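Local atomic coordinates of enoyl-CoA hydratase EchA1 (Mycobacterium marinum, PDB entry 3QXI), a protein that probably catalyses the reversible hydration of 2-trans-enoyl-CoA thioesters to 3-hydroxyacyl-CoA, as other crotonase-fold enoyl-CoA hydratases do. Residues E110-A115 and D132-I137; L26-N31 and R45-A50. All coordinates share one frame; numbering follows the deposited sequence.

Interaction 1 (E110-A115 and D132-I137); sequences EGYALA and DSAFGI
In the small second sheet of a crotonase fold, a short, weakly bonded strand, 112-114, runs parallel to 134-136. A134 N donates to G111 O at 2.9 Å, while A113 N meets A134 O at 2.8 Å, nearly in line with the C=O bond (172°). Further along, A115 N gives its hydrogen to G136 O (2.8 Å). Between these bonds A113 O is approached by F135 CA at 3.1 Å, a CA-H...O contact, and takes its classical hydrogen bond from T118 OG1. In crotonases this sheet lies roughly perpendicular to the larger one, and A115 stands at the N-cap of helix 116-123. One face carries the F135 ring, whose CD1 lies 3.9 Å from A113 CB; with CG anti to the carbonyl carbon (chi1 -58°) the ring turns into the core against A121 and I127. L114 CD2 packs 3.6 Å from F135 C, over the backbone leading into G136, a glycine whose extended backbone angles (phi 164°) leave little room for a side chain. G111, at positive phi, likewise suits its turn. One water links E110 OE1, G111 N and D132 OD2, and may ease the closeness of the two carboxylates; E110 OE1 also accepts from G191 N, and OE2 from A193 N.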
ATOM      1  N   GLU B 110     -16.061 -19.046   5.275  1.00 18.71           N
ATOM      2  CA  GLU B 110     -15.804 -20.248   6.057  1.00 18.30           C
ATOM      3  C   GLU B 110     -14.943 -21.121   5.174  1.00 18.93           C
ATOM      4  O   GLU B 110     -15.004 -20.989   3.968  1.00 17.34           O
ATOM      5  CB  GLU B 110     -17.116 -20.983   6.353  1.00 18.91           C
ATOM      6  CG  GLU B 110     -18.204 -20.096   7.012  1.00 16.92           C
ATOM      7  CD  GLU B 110     -18.082 -20.023   8.515  1.00 19.74           C
ATOM      8  OE1 GLU B 110     -17.135 -20.639   9.058  1.00 20.61           O
ATOM      9  OE2 GLU B 110     -18.951 -19.366   9.166  1.00 20.06           O
ATOM     10  N   GLY B 111     -14.133 -21.995   5.774  1.00 19.96           N
ATOM     11  CA  GLY B 111     -13.344 -22.958   5.019  1.00 21.29           C
ATOM     12  C   GLY B 111     -12.368 -22.375   4.015  1.00 21.97           C
ATOM     13  O   GLY B 111     -11.604 -21.463   4.323  1.00 22.40           O
ATOM     14  N   TYR B 112     -12.362 -22.934   2.813  1.00 22.70           N
ATOM     15  CA  TYR B 112     -11.445 -22.492   1.766  1.00 23.23           C
ATOM     16  C   TYR B 112     -12.054 -21.430   0.866  1.00 22.45           C
ATOM     17  O   TYR B 112     -13.199 -21.559   0.406  1.00 22.22           O
ATOM     18  CB  TYR B 112     -11.020 -23.678   0.903  1.00 24.45           C
ATOM     19  CG  TYR B 112     -10.013 -24.572   1.589  1.00 27.28           C
ATOM     20  CD1 TYR B 112      -8.685 -24.149   1.765  1.00 30.66           C
ATOM     21  CD2 TYR B 112     -10.376 -25.828   2.060  1.00 31.38           C
ATOM     22  CE1 TYR B 112      -7.744 -24.959   2.396  1.00 32.79           C
ATOM     23  CE2 TYR B 112      -9.441 -26.653   2.698  1.00 34.77           C
ATOM     24  CZ  TYR B 112      -8.126 -26.210   2.853  1.00 35.32           C
ATOM     25  OH  TYR B 112      -7.200 -27.011   3.474  1.00 37.98           O
ATOM     26  N   ALA B 113     -11.285 -20.369   0.650  1.00 20.88           N
ATOM     27  CA  ALA B 113     -11.569 -19.365  -0.361  1.00 19.83           C
ATOM     28  C   ALA B 113     -10.288 -19.333  -1.192  1.00 19.78           C
ATOM     29  O   ALA B 113      -9.393 -18.518  -0.937  1.00 18.95           O
ATOM     30  CB  ALA B 113     -11.860 -17.992   0.289  1.00 18.84           C
ATOM     31  N   LEU B 114     -10.183 -20.281  -2.131  1.00 19.69           N
ATOM     32  CA  LEU B 114      -8.988 -20.438  -2.953  1.00 19.95           C
ATOM     33  C   LEU B 114      -9.202 -20.025  -4.406  1.00 19.75           C
ATOM     34  O   LEU B 114     -10.306 -20.201  -4.964  1.00 18.95           O
ATOM     35  CB  LEU B 114      -8.455 -21.886  -2.922  1.00 20.84           C
ATOM     36  CG  LEU B 114      -7.920 -22.424  -1.599  1.00 22.58           C
ATOM     37  CD1 LEU B 114      -7.575 -23.903  -1.736  1.00 24.48           C
ATOM     38  CD2 LEU B 114      -6.728 -21.594  -1.080  1.00 23.52           C
ATOM     39  N   ALA B 115      -8.135 -19.488  -5.010  1.00 18.70           N
ATOM     40  CA  ALA B 115      -8.119 -19.194  -6.447  1.00 18.72           C
ATOM     41  C   ALA B 115      -9.187 -18.134  -6.779  1.00 18.22           C
ATOM     42  O   ALA B 115      -9.241 -17.082  -6.122  1.00 18.27           O
ATOM     43  CB  ALA B 115      -8.296 -20.523  -7.285  1.00 18.78           C
ATOM     44  N   ASP B 132     -10.609 -20.281  11.302  1.00 21.15           N
ATOM     45  CA  ASP B 132      -9.994 -21.472  10.732  1.00 21.59           C
ATOM     46  C   ASP B 132     -10.053 -21.501   9.190  1.00 21.40           C
ATOM     47  O   ASP B 132      -9.827 -22.550   8.572  1.00 21.48           O
ATOM     48  CB  ASP B 132     -10.644 -22.751  11.325  1.00 22.29           C
ATOM     49  CG  ASP B 132     -12.108 -22.941  10.915  1.00 22.01           C
ATOM     50  OD1 ASP B 132     -12.631 -24.071  11.061  1.00 26.08           O
ATOM     51  OD2 ASP B 132     -12.760 -21.986  10.455  1.00 22.92           O
ATOM     52  N   SER B 133     -10.361 -20.363   8.569  1.00 20.75           N
ATOM     53  CA  SER B 133     -10.534 -20.347   7.110  1.00 19.94           C
ATOM     54  C   SER B 133      -9.233 -19.972   6.436  1.00 19.36           C
ATOM     55  O   SER B 133      -8.275 -19.564   7.116  1.00 19.12           O
ATOM     56  CB  SER B 133     -11.710 -19.459   6.692  1.00 19.13           C
ATOM     57  OG  SER B 133     -11.495 -18.116   7.060  1.00 20.64           O
ATOM     58  N   ALA B 134      -9.160 -20.158   5.120  1.00 18.36           N
ATOM     59  CA  ALA B 134      -7.912 -19.851   4.386  1.00 17.36           C
ATOM     60  C   ALA B 134      -8.146 -19.290   2.973  1.00 16.74           C
ATOM     61  O   ALA B 134      -9.187 -19.567   2.336  1.00 16.59           O
ATOM     62  CB  ALA B 134      -7.023 -21.079   4.327  1.00 17.76           C
ATOM     63  N   PHE B 135      -7.177 -18.505   2.501  1.00 14.84           N
ATOM     64  CA  PHE B 135      -7.194 -17.888   1.173  1.00 13.90           C
ATOM     65  C   PHE B 135      -5.949 -18.356   0.410  1.00 14.25           C
ATOM     66  O   PHE B 135      -5.086 -19.019   0.976  1.00 13.53           O
ATOM     67  CB  PHE B 135      -7.160 -16.353   1.318  1.00 13.00           C
ATOM     68  CG  PHE B 135      -8.297 -15.814   2.138  1.00 13.06           C
ATOM     69  CD1 PHE B 135      -9.419 -15.264   1.510  1.00 11.83           C
ATOM     70  CD2 PHE B 135      -8.272 -15.895   3.540  1.00 11.57           C
ATOM     71  CE1 PHE B 135     -10.479 -14.764   2.259  1.00 12.46           C
ATOM     72  CE2 PHE B 135      -9.335 -15.413   4.309  1.00  9.09           C
ATOM     73  CZ  PHE B 135     -10.434 -14.860   3.682  1.00 12.89           C
ATOM     74  N   GLY B 136      -5.856 -17.997  -0.862  1.00 14.17           N
ATOM     75  CA  GLY B 136      -4.649 -18.292  -1.636  1.00 14.74           C
ATOM     76  C   GLY B 136      -4.906 -18.151  -3.127  1.00 14.21           C
ATOM     77  O   GLY B 136      -6.041 -18.232  -3.567  1.00 14.09           O
ATOM     78  N   ILE B 137      -3.851 -17.949  -3.901  1.00 14.58           N
ATOM     79  CA  ILE B 137      -3.954 -18.057  -5.350  1.00 15.05           C
ATOM     80  C   ILE B 137      -2.926 -19.088  -5.817  1.00 15.49           C
ATOM     81  O   ILE B 137      -1.809 -18.727  -6.242  1.00 14.26           O
ATOM     82  CB  ILE B 137      -3.829 -16.682  -6.068  1.00 15.74           C
ATOM     83  CG1 ILE B 137      -2.709 -15.820  -5.411  1.00 15.41           C
ATOM     84  CG2 ILE B 137      -5.179 -15.964  -6.023  1.00 15.93           C
ATOM     85  CD1 ILE B 137      -2.431 -14.482  -6.080  1.00 14.32           C
TER
HETATM   86  O   HOH W   1     -14.629 -22.290   8.620  1.00 11.47           O

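Interaction 2 (L26-N31 and R45-A50); sequences LIITIN and RALADA
This is buried apolar packing of a helix on a sheet, within the beta-alpha-beta unit formed by strand 25-30, helix 41-56 and strand 62-67, whose strands are neighbours in the main sheet of the crotonase fold. The segment axes of strand 26-30 and helix 45-50 run nearly antiparallel (175°) at 9.8 Å, as expected where the chain leaves a strand and returns along a helix. I28, L26 and I30, every second residue of the strand, supply the surface on its side; L47 and A50, three residues apart, supply that of the helix. I28 sits at the centre and uses both branches. Its CG2, anti to the backbone N, meets L47 CD2 at 3.7 Å, the two side chains crossing at a slant, and its CD1 reaches A50 CB at 3.8 Å. A beta-branched residue favours the extended backbone and offers two arms, whereas the small A50 lets the helix come close, A50 CA being 7.1 Å from I28 CA. L65 of strand 62-67 touches both I28 and L47, continuing the apolar layer. L47 CD2 also lies 4.2 Å from I30 CG1. Toward the start of the strand segment, L26 places its CD2 methyl 3.6 Å from the backbone oxygen A50 O.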
ATOM      1  N   LEU B  26     -29.010  -7.972   1.734  1.00 23.58           N
ATOM      2  CA  LEU B  26     -29.157  -9.100   0.828  1.00 23.54           C
ATOM      3  C   LEU B  26     -28.079 -10.145   1.073  1.00 23.39           C
ATOM      4  O   LEU B  26     -26.889  -9.837   1.057  1.00 23.51           O
ATOM      5  CB  LEU B  26     -29.113  -8.633  -0.632  1.00 23.24           C
ATOM      6  CG  LEU B  26     -29.671  -9.601  -1.692  1.00 23.61           C
ATOM      7  CD1 LEU B  26     -31.193  -9.689  -1.609  1.00 19.05           C
ATOM      8  CD2 LEU B  26     -29.206  -9.197  -3.114  1.00 22.53           C
ATOM      9  N   ILE B  27     -28.491 -11.381   1.309  1.00 23.68           N
ATOM     10  CA  ILE B  27     -27.539 -12.447   1.531  1.00 23.12           C
ATOM     11  C   ILE B  27     -27.484 -13.347   0.289  1.00 23.48           C
ATOM     12  O   ILE B  27     -28.494 -13.896  -0.131  1.00 22.87           O
ATOM     13  CB  ILE B  27     -27.869 -13.238   2.826  1.00 23.85           C
ATOM     14  CG1 ILE B  27     -27.806 -12.291   4.046  1.00 22.85           C
ATOM     15  CG2 ILE B  27     -26.942 -14.470   2.953  1.00 22.20           C
ATOM     16  CD1 ILE B  27     -28.307 -12.877   5.320  1.00 22.57           C
ATOM     17  N   ILE B  28     -26.283 -13.481  -0.277  1.00 23.02           N
ATOM     18  CA  ILE B  28     -26.042 -14.164  -1.536  1.00 23.43           C
ATOM     19  C   ILE B  28     -25.124 -15.371  -1.295  1.00 24.20           C
ATOM     20  O   ILE B  28     -23.933 -15.214  -0.971  1.00 23.44           O
ATOM     21  CB  ILE B  28     -25.345 -13.205  -2.547  1.00 23.18           C
ATOM     22  CG1 ILE B  28     -26.145 -11.900  -2.704  1.00 23.01           C
ATOM     23  CG2 ILE B  28     -25.142 -13.892  -3.900  1.00 21.20           C
ATOM     24  CD1 ILE B  28     -25.378 -10.753  -3.344  1.00 20.49           C
ATOM     25  N   THR B  29     -25.675 -16.568  -1.488  1.00 24.90           N
ATOM     26  CA  THR B  29     -24.992 -17.808  -1.143  1.00 25.13           C
ATOM     27  C   THR B  29     -24.733 -18.670  -2.372  1.00 26.31           C
ATOM     28  O   THR B  29     -25.683 -19.171  -2.991  1.00 27.22           O
ATOM     29  CB  THR B  29     -25.843 -18.630  -0.153  1.00 26.10           C
ATOM     30  OG1 THR B  29     -26.308 -17.776   0.915  1.00 25.09           O
ATOM     31  CG2 THR B  29     -25.051 -19.847   0.387  1.00 24.07           C
ATOM     32  N   ILE B  30     -23.457 -18.840  -2.725  1.00 25.96           N
ATOM     33  CA  ILE B  30     -23.053 -19.815  -3.731  1.00 26.71           C
ATOM     34  C   ILE B  30     -23.404 -21.201  -3.177  1.00 28.28           C
ATOM     35  O   ILE B  30     -23.024 -21.535  -2.060  1.00 27.87           O
ATOM     36  CB  ILE B  30     -21.544 -19.741  -4.062  1.00 26.29           C
ATOM     37  CG1 ILE B  30     -21.089 -18.299  -4.390  1.00 24.55           C
ATOM     38  CG2 ILE B  30     -21.205 -20.686  -5.215  1.00 25.42           C
ATOM     39  CD1 ILE B  30     -19.528 -18.137  -4.410  1.00 23.34           C
ATOM     40  N   ASN B  31     -24.160 -21.983  -3.951  1.00 30.22           N
ATOM     41  CA  ASN B  31     -24.769 -23.227  -3.454  1.00 32.33           C
ATOM     42  C   ASN B  31     -24.452 -24.408  -4.362  1.00 34.15           C
ATOM     43  O   ASN B  31     -25.347 -24.999  -4.970  1.00 34.51           O
ATOM     44  CB  ASN B  31     -26.289 -23.059  -3.339  1.00 32.53           C
ATOM     45  CG  ASN B  31     -26.982 -24.267  -2.706  1.00 34.84           C
ATOM     46  OD1 ASN B  31     -26.458 -24.883  -1.774  1.00 35.62           O
ATOM     47  ND2 ASN B  31     -28.182 -24.597  -3.205  1.00 34.77           N
ATOM     48  N   ARG B  45     -23.609 -15.898 -13.842  1.00 28.95           N
ATOM     49  CA  ARG B  45     -24.816 -15.104 -14.179  1.00 28.49           C
ATOM     50  C   ARG B  45     -25.648 -14.758 -12.937  1.00 27.92           C
ATOM     51  O   ARG B  45     -26.077 -13.606 -12.778  1.00 27.61           O
ATOM     52  CB  ARG B  45     -25.719 -15.782 -15.252  1.00 29.30           C
ATOM     53  N   ALA B  46     -25.874 -15.734 -12.052  1.00 27.98           N
ATOM     54  CA  ALA B  46     -26.700 -15.486 -10.854  1.00 27.63           C
ATOM     55  C   ALA B  46     -26.050 -14.525  -9.838  1.00 26.86           C
ATOM     56  O   ALA B  46     -26.758 -13.728  -9.191  1.00 27.15           O
ATOM     57  CB  ALA B  46     -27.132 -16.785 -10.198  1.00 28.05           C
ATOM     58  N   LEU B  47     -24.719 -14.574  -9.703  1.00 26.01           N
ATOM     59  CA  LEU B  47     -24.006 -13.550  -8.909  1.00 24.62           C
ATOM     60  C   LEU B  47     -24.193 -12.168  -9.535  1.00 25.14           C
ATOM     61  O   LEU B  47     -24.578 -11.199  -8.854  1.00 25.21           O
ATOM     62  CB  LEU B  47     -22.524 -13.881  -8.752  1.00 24.00           C
ATOM     63  CG  LEU B  47     -22.109 -15.083  -7.891  1.00 23.23           C
ATOM     64  CD1 LEU B  47     -20.585 -15.173  -7.811  1.00 21.41           C
ATOM     65  CD2 LEU B  47     -22.720 -15.028  -6.491  1.00 21.47           C
ATOM     66  N   ALA B  48     -23.982 -12.103 -10.851  1.00 25.89           N
ATOM     67  CA  ALA B  48     -24.242 -10.905 -11.631  1.00 25.73           C
ATOM     68  C   ALA B  48     -25.638 -10.349 -11.369  1.00 26.10           C
ATOM     69  O   ALA B  48     -25.768  -9.165 -11.068  1.00 26.33           O
ATOM     70  CB  ALA B  48     -24.025 -11.162 -13.127  1.00 26.46           C
ATOM     71  N   ASP B  49     -26.668 -11.196 -11.450  1.00 26.27           N
ATOM     72  CA  ASP B  49     -28.043 -10.747 -11.242  1.00 26.74           C
ATOM     73  C   ASP B  49     -28.276 -10.322  -9.798  1.00 25.87           C
ATOM     74  O   ASP B  49     -29.038  -9.400  -9.537  1.00 25.44           O
ATOM     75  CB  ASP B  49     -29.058 -11.842 -11.616  1.00 27.91           C
ATOM     76  CG  ASP B  49     -28.962 -12.262 -13.086  1.00 30.84           C
ATOM     77  OD1 ASP B  49     -28.615 -11.402 -13.938  1.00 33.31           O
ATOM     78  OD2 ASP B  49     -29.231 -13.455 -13.385  1.00 31.88           O
ATOM     79  N   ALA B  50     -27.638 -11.008  -8.855  1.00 25.09           N
ATOM     80  CA  ALA B  50     -27.812 -10.626  -7.466  1.00 25.16           C
ATOM     81  C   ALA B  50     -27.254  -9.229  -7.148  1.00 24.63           C
ATOM     82  O   ALA B  50     -27.869  -8.479  -6.379  1.00 23.91           O
ATOM     83  CB  ALA B  50     -27.243 -11.691  -6.526  1.00 25.02           C
TER

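In the fold
From the N terminus, strand 17-22 turns back into strand 25-30, which leads through a loop into helix 41-56, and interaction 2 closes this strand-to-helix excursion, with 13 residues between its segments. The chain then enters strand 62-67 and, further on, strand 105-109 of the same main sheet before interaction 1 opens. There 110-115 continues from the main sheet into the small one; helix 116-123 and strand 126-130 follow, and 132-137 returns beside it to close a second loop, with 16 residues between its segments. The two contacts are therefore in series, neither nested nor crossed. Their centres lie 19 Å apart and their nearest atoms about 9 Å. Interaction 2 fastens a helix to the main sheet, while interaction 1 pairs strands of the small sheet.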